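Local coordinates for protein retinoic acid receptor (Platynereis dumerilii, PDB 6EU9) that binds all-trans retinoic acid through its ligand-binding domain and, as a nuclear receptor, probably regulates transcription, acting as a sensor of the hormone, at residues Glu9-Val12 with Glu13-Lys17; Asp78-Thr81 with Leu82-Ala86; Gly122-Gly125 with Thr126-Thr130; Leu203-Leu206 with Arg207-Val211. All coordinates share one frame; numbering follows the deposited sequence.

How the contacts relate
All four contacts are local ones within the helical framework of a nuclear receptor ligand-binding domain, the fold that encloses the pocket for all-trans retinoic acid. Contacts 3 and 4 are the pair that meet: Thr130 O lies 4.1 Å from Leu209 CD1, so the two come together where Thr130 reaches Leu209. Contacts 2 and 4 come within about 5 Å at their nearest atoms without touching, and Arg161 neighbours both, lying against Ala85 and Ala86 and close to Arg207. Contact 1 is more remote. Its centre is about 33 Å from that of contact 3, on the opposite side of the chain's centre.

Contact 1 of 4, residues Glu9-Val12 with Glu13-Lys17; sequences EEMV and EKILK
With CG of Met11 swung opposite the backbone N (chi1 -156°) and the chain of Lys14 bent at its CB-CG bond (chi2 149°), two pairs of side chains lie alongside each other on helix 6-22, an outer helix of the nuclear receptor ligand-binding domain: Met11 beside Ile15, and Glu10 beside Lys14. They illustrate the i to i+4 spacing by which an alpha-helix places residues one turn apart on the same face. The apolar touch is between Met11 CG and Ile15 CD1, 4.0 Å apart, while the Met11 chain bends further out at its sulfur. The exact placement of Ile15 CG1 is doubtful.

The polar pair follows the same spacing. Glu10 runs extended beyond CG and Lys14 points the same way beside it, which brings NZ to 3.4 Å from Glu10 OE2. This is a salt bridge, but a long and weak one, and both residues are exposed. Elsewhere the acids are less well matched: Glu9 OE1 and Glu13 OE2 are 5.8 Å apart, like charges that probably repel mildly.

The buried side is what ties the helix to the fold. Val12 rests on Thr180 and Tyr184 of helix 167-188 and on Ala146 and Met150 of helix 145-156, with Ile15 against Leu153 and Leu16 against Ala146.

Backbone bonds hold the turns in place. Glu13 N reaches Glu9 O at 3.2 Å and Lys14 N reaches Glu10 O at 3.0 Å. Leu16 N meets Val12 O at 2.7 Å.

Contact 2 of 4, residues Asp78-Thr81 with Leu82-Ala86; sequences DQIT and LLKAA
Ile80 overlaps the aliphatic part of Lys84 one turn later on helix 76-97, its CG2 branch lying 3.8 Å from Lys84 CD. The side chains run next to each other in the same direction. Lys84 is folded at three of its torsions (chi2 134°, for example), and its CD lies alongside the Ile80 CG2 branch before NZ hydrogen-bonds to the carbonyl O of Glu234 in the C-terminal helix 230-236. Ile80 and Leu83 also pack on Ile232 and Leu231, respectively, of the second subunit, so this face of the helix is an interface.

Leu82 packs inward instead: its CG stays beside its own backbone N, and the side chain meets Leu156, which Leu83 touches as well. Underneath, backbone hydrogen bonds carry the turn, among them Lys84 N to Ile80 O at 2.9 Å. The N-H groups of Leu82, Leu83 and Ala85 reach the carbonyls of Asp78, Gln79 and Thr81 in the same way.

The polar ends look elsewhere. Both carboxylate oxygens of Asp78 accept backbone N-H groups, OD1 from Glu165 and OD2 from His166, which ties the helix to a loop; Gln79 NE2 bonds Leu74 O, and Thr81 OG1 bonds Asn77 O. Asp78, Gln79, Leu82 and Leu83 spell the DQxxLL element of the nuclear receptor ligand-binding domain signature.

Contact 3 of 4, residues Gly122-Gly125 with Thr126-Thr130; sequences GGFG and TLTPT
Two overlapping beta turns form this contact, in the link between helix 116-121 and helix 128-141 of the ligand-binding domain. The first, Phe124 to Leu127, has the type II' form. Gly125 occupies its second position with a positive phi of 58°, a conformation that glycine accepts readily, and Leu127 N closes it through a weak hydrogen bond to Phe124 O at 3.4 Å. The second turn, Gly125 to Thr128, is helical in its torsions and is closed by another weak bond, from Thr128 N to Gly125 O, also 3.4 Å.

Thr128 OG1 is modelled near the same Gly125 carbonyl, but at a distance too short to be trusted. The side chains of Phe124 and Thr128 cross at about a right angle: Thr128 CG2 is modelled at the edge of the Phe124 ring, near its plane, 3.5 Å from CD2, although the placement of this threonine side chain is less sure. Both residues also touch Leu119 of helix 116-121, so the link lies back against that helix. Thr126 and Leu127 also lie against Arg216 of helix 195-222. The arrangement is that of a type II' turn with glycine at its second position, leading into a helix.

Contact 4 of 4, residues Leu203-Leu206 with Arg207-Val211; sequences LTDL and RSLSV
Leu206 and Leu209 touch through their branch ends, Leu206 CD1 lying 4.2 Å from Leu209 CD2 across a single turn of helix 195-222. CG of Leu206 stands opposite the backbone N, chi1 -166°, which directs its branches into the protein interior. Beneath this pair the helix is held by backbone bonds: Leu209 N meets Asp205 O at 2.9 Å, and Arg207 N meets Leu203 O at 3.1 Å. Ser208 N to Thr204 O is longer, 3.5 Å, and weak.

The end of the Arg207 side chain leads away from the turn. Its chain bends at two torsions, and the guanidinium is positioned by two carboxylates, NH2 forming a salt bridge with Asp160 and NE one with Glu89 of helix 76-97. Arg161 lies close by as a like charge beside these bridges, an arrangement consistent with the salt-bridge network of heterodimer-forming nuclear receptors.

Three helices pack against the inner face of the segment. Helix 76-97 offers Ile92 to both leucines, helix 145-156 packs Leu151, Ile154 and Cys155 against Leu203, with Cys155 also reaching Leu206, and Phe134 of helix 128-141 lies against Asp205 and Leu206.

Contact 1 of 4, residues Glu9-Val12 with Glu13-Lys17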
ATOM      1  N   GLU A   9      23.689   8.936 -11.536  1.00 37.52           N
ATOM      2  CA  GLU A   9      24.613   7.877 -11.191  1.00 41.25           C
ATOM      3  C   GLU A   9      24.239   7.365  -9.812  1.00 40.81           C
ATOM      4  O   GLU A   9      24.315   6.166  -9.541  1.00 40.98           O
ATOM      5  CB  GLU A   9      26.039   8.344 -11.151  1.00 45.40           C
ATOM      6  CG  GLU A   9      26.343   9.520 -12.054  1.00 51.40           C
ATOM      7  CD  GLU A   9      27.836   9.716 -12.223  1.00 63.95           C
ATOM      8  OE1 GLU A   9      28.588   8.683 -12.175  1.00 70.59           O
ATOM      9  OE2 GLU A   9      28.278  10.901 -12.444  1.00 64.79           O
ATOM     10  N   GLU A  10      23.776   8.314  -8.979  1.00 39.00           N
ATOM     11  CA  GLU A  10      23.345   7.980  -7.641  1.00 43.73           C
ATOM     12  C   GLU A  10      22.135   7.050  -7.711  1.00 39.44           C
ATOM     13  O   GLU A  10      22.037   6.105  -6.952  1.00 36.56           O
ATOM     14  CB  GLU A  10      22.950   9.257  -6.899  1.00 49.04           C
ATOM     15  CG  GLU A  10      23.136   9.349  -5.396  1.00 51.47           C
ATOM     16  CD  GLU A  10      22.897  10.790  -4.847  1.00 61.96           C
ATOM     17  OE1 GLU A  10      23.917  11.504  -4.534  1.00 61.46           O
ATOM     18  OE2 GLU A  10      21.691  11.253  -4.685  1.00 64.39           O
ATOM     19  N   MET A  11      21.221   7.344  -8.635  1.00 37.24           N
ATOM     20  CA  MET A  11      19.964   6.672  -8.799  1.00 34.84           C
ATOM     21  C   MET A  11      20.183   5.266  -9.272  1.00 32.33           C
ATOM     22  O   MET A  11      19.586   4.310  -8.769  1.00 31.71           O
ATOM     23  CB  MET A  11      19.109   7.392  -9.803  1.00 35.90           C
ATOM     24  CG  MET A  11      17.643   7.109  -9.601  1.00 41.07           C
ATOM     25  SD  MET A  11      16.817   7.822 -11.034  1.00 49.42           S
ATOM     26  CE  MET A  11      16.254   9.440 -10.372  1.00 48.42           C
ATOM     27  N   VAL A  12      21.073   5.094 -10.217  1.00 31.63           N
ATOM     28  CA  VAL A  12      21.459   3.765 -10.610  1.00 33.53           C
ATOM     29  C   VAL A  12      21.894   2.974  -9.390  1.00 36.61           C
ATOM     30  O   VAL A  12      21.323   1.927  -9.124  1.00 40.29           O
ATOM     31  CB  VAL A  12      22.519   3.767 -11.675  1.00 27.55           C
ATOM     32  CG1 VAL A  12      22.862   2.348 -12.003  1.00 25.35           C
ATOM     33  CG2 VAL A  12      22.001   4.512 -12.894  1.00 24.33           C
ATOM     34  N   GLU A  13      22.782   3.543  -8.600  1.00 39.99           N
ATOM     35  CA  GLU A  13      23.361   2.830  -7.460  1.00 37.93           C
ATOM     36  C   GLU A  13      22.302   2.433  -6.442  1.00 34.53           C
ATOM     37  O   GLU A  13      22.314   1.358  -5.899  1.00 33.68           O
ATOM     38  CB  GLU A  13      24.531   3.579  -6.842  1.00 38.72           C
ATOM     39  CG  GLU A  13      25.740   3.648  -7.746  1.00 45.85           C
ATOM     40  CD  GLU A  13      26.953   4.296  -7.073  1.00 54.92           C
ATOM     41  OE1 GLU A  13      27.333   3.718  -6.020  1.00 62.18           O
ATOM     42  OE2 GLU A  13      27.527   5.351  -7.562  1.00 53.75           O
ATOM     43  N   LYS A  14      21.384   3.315  -6.200  1.00 33.97           N
ATOM     44  CA  LYS A  14      20.266   3.084  -5.306  1.00 36.99           C
ATOM     45  C   LYS A  14      19.386   1.959  -5.825  1.00 35.51           C
ATOM     46  O   LYS A  14      19.020   1.080  -5.066  1.00 34.49           O
ATOM     47  CB  LYS A  14      19.432   4.376  -5.091  1.00 37.17           C
ATOM     48  CG  LYS A  14      19.837   5.182  -3.894  1.00 37.27           C
ATOM     49  CD  LYS A  14      19.560   6.637  -4.240  1.00 42.20           C
ATOM     50  CE  LYS A  14      20.089   7.602  -3.162  1.00 42.84           C
ATOM     51  NZ  LYS A  14      19.493   8.948  -3.446  1.00 45.98           N
ATOM     52  N   ILE A  15      18.996   2.053  -7.093  1.00 36.31           N
ATOM     53  CA  ILE A  15      18.053   1.080  -7.636  1.00 34.13           C
ATOM     54  C   ILE A  15      18.774  -0.267  -7.711  1.00 32.30           C
ATOM     55  O   ILE A  15      18.214  -1.287  -7.328  1.00 29.75           O
ATOM     56  CB  ILE A  15      17.483   1.439  -9.030  1.00 35.37           C
ATOM     57  CG1 ILE A  15      17.247   2.928  -9.242  1.00 32.55           C
ATOM     58  CG2 ILE A  15      16.275   0.601  -9.298  1.00 36.73           C
ATOM     59  CD1 ILE A  15      15.947   3.536  -8.916  1.00 27.90           C
ATOM     60  N   LEU A  16      20.022  -0.261  -8.203  1.00 32.83           N
ATOM     61  CA  LEU A  16      20.829  -1.478  -8.271  1.00 35.00           C
ATOM     62  C   LEU A  16      20.970  -2.150  -6.911  1.00 37.96           C
ATOM     63  O   LEU A  16      20.858  -3.330  -6.781  1.00 40.59           O
ATOM     64  CB  LEU A  16      22.224  -1.143  -8.784  1.00 33.61           C
ATOM     65  CG  LEU A  16      23.000  -2.214  -9.573  1.00 37.21           C
ATOM     66  CD1 LEU A  16      24.506  -2.072  -9.406  1.00 33.96           C
ATOM     67  CD2 LEU A  16      22.649  -3.676  -9.322  1.00 36.57           C
ATOM     68  N   LYS A  17      21.239  -1.319  -5.893  1.00 41.19           N
ATOM     69  CA  LYS A  17      21.494  -1.798  -4.566  1.00 39.04           C
ATOM     70  C   LYS A  17      20.272  -2.514  -4.037  1.00 38.26           C
ATOM     71  O   LYS A  17      20.383  -3.583  -3.438  1.00 42.47           O
ATOM     72  CB  LYS A  17      21.814  -0.611  -3.685  1.00 42.16           C
ATOM     73  CG  LYS A  17      22.986  -0.742  -2.729  1.00 46.95           C
ATOM     74  CD  LYS A  17      22.727  -1.218  -1.265  1.00 48.76           C
ATOM     75  CE  LYS A  17      22.290  -0.215  -0.142  1.00 51.41           C
ATOM     76  NZ  LYS A  17      22.938   1.133   0.099  1.00 49.35           N
TER

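Contact 2 of 4, residues Asp78-Thr81 with Leu82-Ala86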
ATOM      1  N   ASP A  78      -1.761   3.455  -3.292  1.00 39.04           N
ATOM      2  CA  ASP A  78      -1.144   3.435  -4.582  1.00 36.35           C
ATOM      3  C   ASP A  78       0.039   2.497  -4.595  1.00 39.54           C
ATOM      4  O   ASP A  78       0.248   1.756  -5.582  1.00 40.80           O
ATOM      5  CB  ASP A  78      -0.698   4.864  -4.940  1.00 32.63           C
ATOM      6  CG  ASP A  78      -1.839   5.730  -5.438  1.00 32.05           C
ATOM      7  OD1 ASP A  78      -3.023   5.286  -5.298  1.00 30.34           O
ATOM      8  OD2 ASP A  78      -1.526   6.786  -6.009  1.00 31.77           O
ATOM      9  N   GLN A  79       0.790   2.469  -3.469  1.00 36.94           N
ATOM     10  CA  GLN A  79       1.820   1.440  -3.320  1.00 37.88           C
ATOM     11  C   GLN A  79       1.266   0.039  -3.504  1.00 38.13           C
ATOM     12  O   GLN A  79       1.861  -0.733  -4.274  1.00 32.41           O
ATOM     13  CB  GLN A  79       2.525   1.603  -1.989  1.00 36.31           C
ATOM     14  CG  GLN A  79       3.251   2.922  -1.877  1.00 34.01           C
ATOM     15  CD  GLN A  79       3.725   3.151  -0.433  1.00 36.92           C
ATOM     16  OE1 GLN A  79       4.378   2.275   0.085  1.00 35.84           O
ATOM     17  NE2 GLN A  79       3.382   4.325   0.248  1.00 36.10           N
ATOM     18  N   ILE A  80       0.088  -0.206  -2.839  1.00 36.45           N
ATOM     19  CA  ILE A  80      -0.562  -1.500  -2.889  1.00 38.59           C
ATOM     20  C   ILE A  80      -1.055  -1.814  -4.294  1.00 40.22           C
ATOM     21  O   ILE A  80      -0.814  -2.889  -4.803  1.00 41.06           O
ATOM     22  CB  ILE A  80      -1.692  -1.626  -1.842  1.00 36.83           C
ATOM     23  CG1 ILE A  80      -1.053  -1.696  -0.452  1.00 38.84           C
ATOM     24  CG2 ILE A  80      -2.526  -2.900  -1.963  1.00 33.69           C
ATOM     25  CD1 ILE A  80      -2.035  -1.637   0.693  1.00 36.39           C
ATOM     26  N   THR A  81      -1.758  -0.866  -4.887  1.00 37.90           N
ATOM     27  CA  THR A  81      -2.270  -0.950  -6.249  1.00 38.04           C
ATOM     28  C   THR A  81      -1.176  -1.255  -7.237  1.00 39.59           C
ATOM     29  O   THR A  81      -1.355  -2.193  -7.980  1.00 44.42           O
ATOM     30  CB  THR A  81      -2.947   0.373  -6.625  1.00 37.20           C
ATOM     31  OG1 THR A  81      -3.829   0.737  -5.559  1.00 44.22           O
ATOM     32  CG2 THR A  81      -3.713   0.291  -7.884  1.00 34.93           C
ATOM     33  N   LEU A  82      -0.051  -0.533  -7.157  1.00 39.85           N
ATOM     34  CA  LEU A  82       1.055  -0.695  -8.121  1.00 39.33           C
ATOM     35  C   LEU A  82       1.760  -1.980  -7.921  1.00 40.49           C
ATOM     36  O   LEU A  82       2.155  -2.590  -8.866  1.00 43.46           O
ATOM     37  CB  LEU A  82       2.070   0.446  -8.056  1.00 39.21           C
ATOM     38  CG  LEU A  82       1.620   1.859  -8.429  1.00 39.55           C
ATOM     39  CD1 LEU A  82       2.764   2.781  -8.161  1.00 41.81           C
ATOM     40  CD2 LEU A  82       1.252   1.937  -9.900  1.00 38.71           C
ATOM     41  N   LEU A  83       1.901  -2.398  -6.673  1.00 40.21           N
ATOM     42  CA  LEU A  83       2.583  -3.658  -6.355  1.00 39.30           C
ATOM     43  C   LEU A  83       1.767  -4.840  -6.853  1.00 42.10           C
ATOM     44  O   LEU A  83       2.374  -5.799  -7.406  1.00 34.67           O
ATOM     45  CB  LEU A  83       2.827  -3.799  -4.875  1.00 37.35           C
ATOM     46  CG  LEU A  83       4.230  -3.400  -4.413  1.00 38.49           C
ATOM     47  CD1 LEU A  83       4.226  -3.357  -2.884  1.00 38.88           C
ATOM     48  CD2 LEU A  83       5.218  -4.432  -4.963  1.00 32.01           C
ATOM     49  N   LYS A  84       0.422  -4.799  -6.638  1.00 40.79           N
ATOM     50  CA  LYS A  84      -0.385  -5.884  -7.117  1.00 41.20           C
ATOM     51  C   LYS A  84      -0.271  -5.999  -8.627  1.00 43.58           C
ATOM     52  O   LYS A  84      -0.056  -7.079  -9.183  1.00 46.89           O
ATOM     53  CB  LYS A  84      -1.823  -5.700  -6.679  1.00 40.66           C
ATOM     54  CG  LYS A  84      -2.155  -6.587  -5.469  1.00 44.68           C
ATOM     55  CD  LYS A  84      -2.897  -5.852  -4.390  1.00 45.93           C
ATOM     56  CE  LYS A  84      -4.414  -5.887  -4.536  1.00 47.28           C
ATOM     57  NZ  LYS A  84      -4.934  -6.893  -3.555  1.00 48.18           N
ATOM     58  N   ALA A  85      -0.380  -4.848  -9.290  1.00 41.43           N
ATOM     59  CA  ALA A  85      -0.367  -4.729 -10.737  1.00 36.63           C
ATOM     60  C   ALA A  85       0.948  -5.185 -11.360  1.00 36.29           C
ATOM     61  O   ALA A  85       0.910  -5.788 -12.395  1.00 40.62           O
ATOM     62  CB  ALA A  85      -0.652  -3.288 -11.093  1.00 32.28           C
ATOM     63  N   ALA A  86       2.063  -4.986 -10.659  1.00 30.37           N
ATOM     64  CA  ALA A  86       3.396  -5.089 -11.287  1.00 30.63           C
ATOM     65  C   ALA A  86       4.117  -6.343 -10.875  1.00 33.12           C
ATOM     66  O   ALA A  86       5.183  -6.659 -11.377  1.00 35.57           O
ATOM     67  CB  ALA A  86       4.258  -3.891 -10.905  1.00 29.27           C
TER

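Contact 3 of 4, residues Gly122-Gly125 with Thr126-Thr130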
ATOM      1  N   GLY A 122       6.654 -28.938 -15.630  1.00 97.41           N
ATOM      2  CA  GLY A 122       6.537 -28.118 -14.432  1.00104.71           C
ATOM      3  C   GLY A 122       5.493 -27.041 -14.652  1.00111.57           C
ATOM      4  O   GLY A 122       4.721 -27.096 -15.634  1.00118.42           O
ATOM      5  N   GLY A 123       5.518 -26.033 -13.789  1.00107.92           N
ATOM      6  CA  GLY A 123       4.556 -24.930 -13.803  1.00108.28           C
ATOM      7  C   GLY A 123       4.177 -24.221 -15.108  1.00109.82           C
ATOM      8  O   GLY A 123       3.052 -23.863 -15.278  1.00111.39           O
ATOM      9  N   PHE A 124       5.101 -24.084 -16.034  1.00101.28           N
ATOM     10  CA  PHE A 124       5.003 -23.147 -17.124  1.00 95.12           C
ATOM     11  C   PHE A 124       4.003 -23.549 -18.215  1.00 88.73           C
ATOM     12  O   PHE A 124       3.215 -22.693 -18.662  1.00 89.35           O
ATOM     13  CB  PHE A 124       6.389 -22.915 -17.733  1.00104.46           C
ATOM     14  CG  PHE A 124       7.293 -22.021 -16.934  1.00109.69           C
ATOM     15  CD1 PHE A 124       7.121 -21.833 -15.546  1.00111.02           C
ATOM     16  CD2 PHE A 124       8.330 -21.325 -17.569  1.00110.30           C
ATOM     17  CE1 PHE A 124       7.965 -21.005 -14.815  1.00110.87           C
ATOM     18  CE2 PHE A 124       9.193 -20.508 -16.841  1.00111.08           C
ATOM     19  CZ  PHE A 124       9.011 -20.355 -15.466  1.00113.77           C
ATOM     20  N   GLY A 125       4.020 -24.829 -18.610  1.00 78.40           N
ATOM     21  CA  GLY A 125       3.129 -25.297 -19.660  1.00 69.14           C
ATOM     22  C   GLY A 125       3.267 -24.571 -20.986  1.00 64.98           C
ATOM     23  O   GLY A 125       4.386 -24.510 -21.506  1.00 63.73           O
ATOM     24  N   THR A 126       2.169 -24.001 -21.492  1.00 63.19           N
ATOM     25  CA  THR A 126       2.180 -23.443 -22.858  1.00 66.54           C
ATOM     26  C   THR A 126       2.908 -22.083 -22.947  1.00 65.05           C
ATOM     27  O   THR A 126       3.271 -21.635 -24.034  1.00 68.60           O
ATOM     28  CB  THR A 126       0.767 -23.288 -23.495  1.00 70.40           C
ATOM     29  OG1 THR A 126      -0.260 -23.994 -22.770  1.00 71.00           O
ATOM     30  CG2 THR A 126       0.826 -23.711 -24.967  1.00 69.05           C
ATOM     31  N   LEU A 127       3.117 -21.444 -21.797  1.00 53.77           N
ATOM     32  CA  LEU A 127       3.803 -20.170 -21.745  1.00 47.36           C
ATOM     33  C   LEU A 127       5.294 -20.306 -21.932  1.00 46.44           C
ATOM     34  O   LEU A 127       5.960 -19.417 -22.509  1.00 46.08           O
ATOM     35  CB  LEU A 127       3.578 -19.491 -20.385  1.00 52.24           C
ATOM     36  CG  LEU A 127       2.620 -18.341 -20.109  1.00 48.77           C
ATOM     37  CD1 LEU A 127       3.128 -17.688 -18.858  1.00 48.11           C
ATOM     38  CD2 LEU A 127       2.552 -17.325 -21.227  1.00 46.35           C
ATOM     39  N   THR A 128       5.832 -21.416 -21.436  1.00 41.25           N
ATOM     40  CA  THR A 128       7.280 -21.723 -21.421  1.00 43.44           C
ATOM     41  C   THR A 128       8.049 -21.349 -22.701  1.00 42.23           C
ATOM     42  O   THR A 128       9.096 -20.717 -22.619  1.00 46.22           O
ATOM     43  CB  THR A 128       7.559 -23.227 -21.165  1.00 45.77           C
ATOM     44  OG1 THR A 128       6.474 -23.838 -20.474  1.00 53.24           O
ATOM     45  CG2 THR A 128       8.792 -23.398 -20.393  1.00 41.77           C
ATOM     46  N   PRO A 129       7.503 -21.694 -23.870  1.00 38.80           N
ATOM     47  CA  PRO A 129       8.204 -21.220 -25.044  1.00 38.95           C
ATOM     48  C   PRO A 129       8.276 -19.701 -25.116  1.00 36.61           C
ATOM     49  O   PRO A 129       9.303 -19.152 -25.407  1.00 32.92           O
ATOM     50  CB  PRO A 129       7.412 -21.822 -26.220  1.00 41.34           C
ATOM     51  CG  PRO A 129       6.082 -22.268 -25.640  1.00 42.60           C
ATOM     52  CD  PRO A 129       6.203 -22.320 -24.158  1.00 38.34           C
ATOM     53  N   THR A 130       7.184 -19.036 -24.845  1.00 39.36           N
ATOM     54  CA  THR A 130       7.139 -17.564 -24.972  1.00 42.56           C
ATOM     55  C   THR A 130       8.009 -16.851 -23.903  1.00 39.43           C
ATOM     56  O   THR A 130       8.595 -15.821 -24.175  1.00 39.16           O
ATOM     57  CB  THR A 130       5.682 -17.095 -24.973  1.00 47.44           C
ATOM     58  OG1 THR A 130       4.928 -18.033 -24.153  1.00 51.03           O
ATOM     59  CG2 THR A 130       5.157 -17.277 -26.391  1.00 51.00           C
TER

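Contact 4 of 4, residues Leu203-Leu206 with Arg207-Val211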
ATOM      1  N   LEU A 203       9.162  -3.773 -22.270  1.00 28.75           N
ATOM      2  CA  LEU A 203       8.178  -3.590 -21.280  1.00 29.20           C
ATOM      3  C   LEU A 203       6.794  -3.940 -21.831  1.00 32.17           C
ATOM      4  O   LEU A 203       5.956  -4.456 -21.108  1.00 32.13           O
ATOM      5  CB  LEU A 203       8.193  -2.142 -20.757  1.00 29.32           C
ATOM      6  CG  LEU A 203       9.389  -1.871 -19.837  1.00 28.45           C
ATOM      7  CD1 LEU A 203       9.528  -0.468 -19.471  1.00 26.54           C
ATOM      8  CD2 LEU A 203       9.397  -2.685 -18.585  1.00 28.04           C
ATOM      9  N   THR A 204       6.539  -3.589 -23.078  1.00 36.44           N
ATOM     10  CA  THR A 204       5.284  -3.901 -23.737  1.00 40.05           C
ATOM     11  C   THR A 204       5.119  -5.411 -23.987  1.00 40.49           C
ATOM     12  O   THR A 204       4.017  -5.943 -23.768  1.00 49.13           O
ATOM     13  CB  THR A 204       5.189  -3.135 -25.054  1.00 43.42           C
ATOM     14  OG1 THR A 204       5.252  -1.724 -24.771  1.00 47.18           O
ATOM     15  CG2 THR A 204       3.881  -3.439 -25.750  1.00 42.91           C
ATOM     16  N   ASP A 205       6.185  -6.092 -24.364  1.00 31.10           N
ATOM     17  CA  ASP A 205       6.232  -7.536 -24.303  1.00 30.17           C
ATOM     18  C   ASP A 205       5.879  -8.112 -22.924  1.00 27.37           C
ATOM     19  O   ASP A 205       5.111  -9.022 -22.797  1.00 26.60           O
ATOM     20  CB  ASP A 205       7.686  -7.925 -24.574  1.00 39.25           C
ATOM     21  CG  ASP A 205       7.873  -8.868 -25.663  1.00 40.85           C
ATOM     22  OD1 ASP A 205       7.385 -10.008 -25.638  1.00 46.78           O
ATOM     23  OD2 ASP A 205       8.555  -8.361 -26.545  1.00 44.85           O
ATOM     24  N   LEU A 206       6.532  -7.634 -21.880  1.00 25.77           N
ATOM     25  CA  LEU A 206       6.311  -8.107 -20.540  1.00 26.52           C
ATOM     26  C   LEU A 206       4.822  -7.935 -20.026  1.00 27.92           C
ATOM     27  O   LEU A 206       4.359  -8.704 -19.153  1.00 28.47           O
ATOM     28  CB  LEU A 206       7.300  -7.383 -19.628  1.00 26.92           C
ATOM     29  CG  LEU A 206       7.463  -7.976 -18.212  1.00 26.36           C
ATOM     30  CD1 LEU A 206       8.155  -9.294 -18.341  1.00 25.32           C
ATOM     31  CD2 LEU A 206       8.175  -7.043 -17.255  1.00 26.13           C
ATOM     32  N   ARG A 207       4.125  -6.862 -20.436  1.00 25.18           N
ATOM     33  CA  ARG A 207       2.730  -6.717 -20.159  1.00 27.66           C
ATOM     34  C   ARG A 207       1.909  -7.871 -20.659  1.00 29.40           C
ATOM     35  O   ARG A 207       1.188  -8.472 -19.931  1.00 28.33           O
ATOM     36  CB  ARG A 207       2.210  -5.427 -20.803  1.00 32.97           C
ATOM     37  CG  ARG A 207       1.143  -4.690 -20.020  1.00 30.28           C
ATOM     38  CD  ARG A 207       1.421  -4.684 -18.533  1.00 33.69           C
ATOM     39  NE  ARG A 207       1.847  -3.422 -17.946  1.00 36.33           N
ATOM     40  CZ  ARG A 207       1.238  -2.250 -18.120  1.00 34.43           C
ATOM     41  NH1 ARG A 207       0.169  -2.156 -18.906  1.00 29.65           N
ATOM     42  NH2 ARG A 207       1.769  -1.176 -17.511  1.00 33.54           N
ATOM     43  N   SER A 208       2.103  -8.195 -21.947  1.00 31.89           N
ATOM     44  CA  SER A 208       1.437  -9.304 -22.622  1.00 30.73           C
ATOM     45  C   SER A 208       1.810 -10.612 -22.044  1.00 28.80           C
ATOM     46  O   SER A 208       0.932 -11.439 -21.739  1.00 30.26           O
ATOM     47  CB  SER A 208       1.733  -9.296 -24.089  1.00 30.71           C
ATOM     48  OG  SER A 208       1.039  -8.193 -24.614  1.00 33.59           O
ATOM     49  N   LEU A 209       3.087 -10.816 -21.822  1.00 27.96           N
ATOM     50  CA  LEU A 209       3.562 -12.015 -21.159  1.00 32.00           C
ATOM     51  C   LEU A 209       2.940 -12.175 -19.729  1.00 37.22           C
ATOM     52  O   LEU A 209       2.542 -13.250 -19.323  1.00 39.25           O
ATOM     53  CB  LEU A 209       5.042 -11.932 -20.967  1.00 30.04           C
ATOM     54  CG  LEU A 209       5.934 -13.103 -21.101  1.00 33.01           C
ATOM     55  CD1 LEU A 209       6.494 -12.744 -22.464  1.00 33.42           C
ATOM     56  CD2 LEU A 209       6.971 -12.977 -19.995  1.00 31.89           C
ATOM     57  N   SER A 210       2.805 -11.035 -19.003  1.00 34.27           N
ATOM     58  CA  SER A 210       2.330 -11.064 -17.721  1.00 33.48           C
ATOM     59  C   SER A 210       0.837 -11.401 -17.722  1.00 31.67           C
ATOM     60  O   SER A 210       0.385 -12.119 -16.804  1.00 27.10           O
ATOM     61  CB  SER A 210       2.513  -9.651 -17.190  1.00 44.69           C
ATOM     62  OG  SER A 210       1.567  -9.232 -16.187  1.00 59.33           O
ATOM     63  N   VAL A 211       0.089 -10.884 -18.680  1.00 31.09           N
ATOM     64  CA  VAL A 211      -1.356 -11.140 -18.662  1.00 34.12           C
ATOM     65  C   VAL A 211      -1.635 -12.655 -18.859  1.00 37.75           C
ATOM     66  O   VAL A 211      -2.501 -13.236 -18.165  1.00 40.84           O
ATOM     67  CB  VAL A 211      -2.125 -10.398 -19.763  1.00 34.15           C
ATOM     68  CG1 VAL A 211      -3.607 -10.578 -19.520  1.00 34.37           C
ATOM     69  CG2 VAL A 211      -1.796  -8.920 -19.812  1.00 32.39           C
TER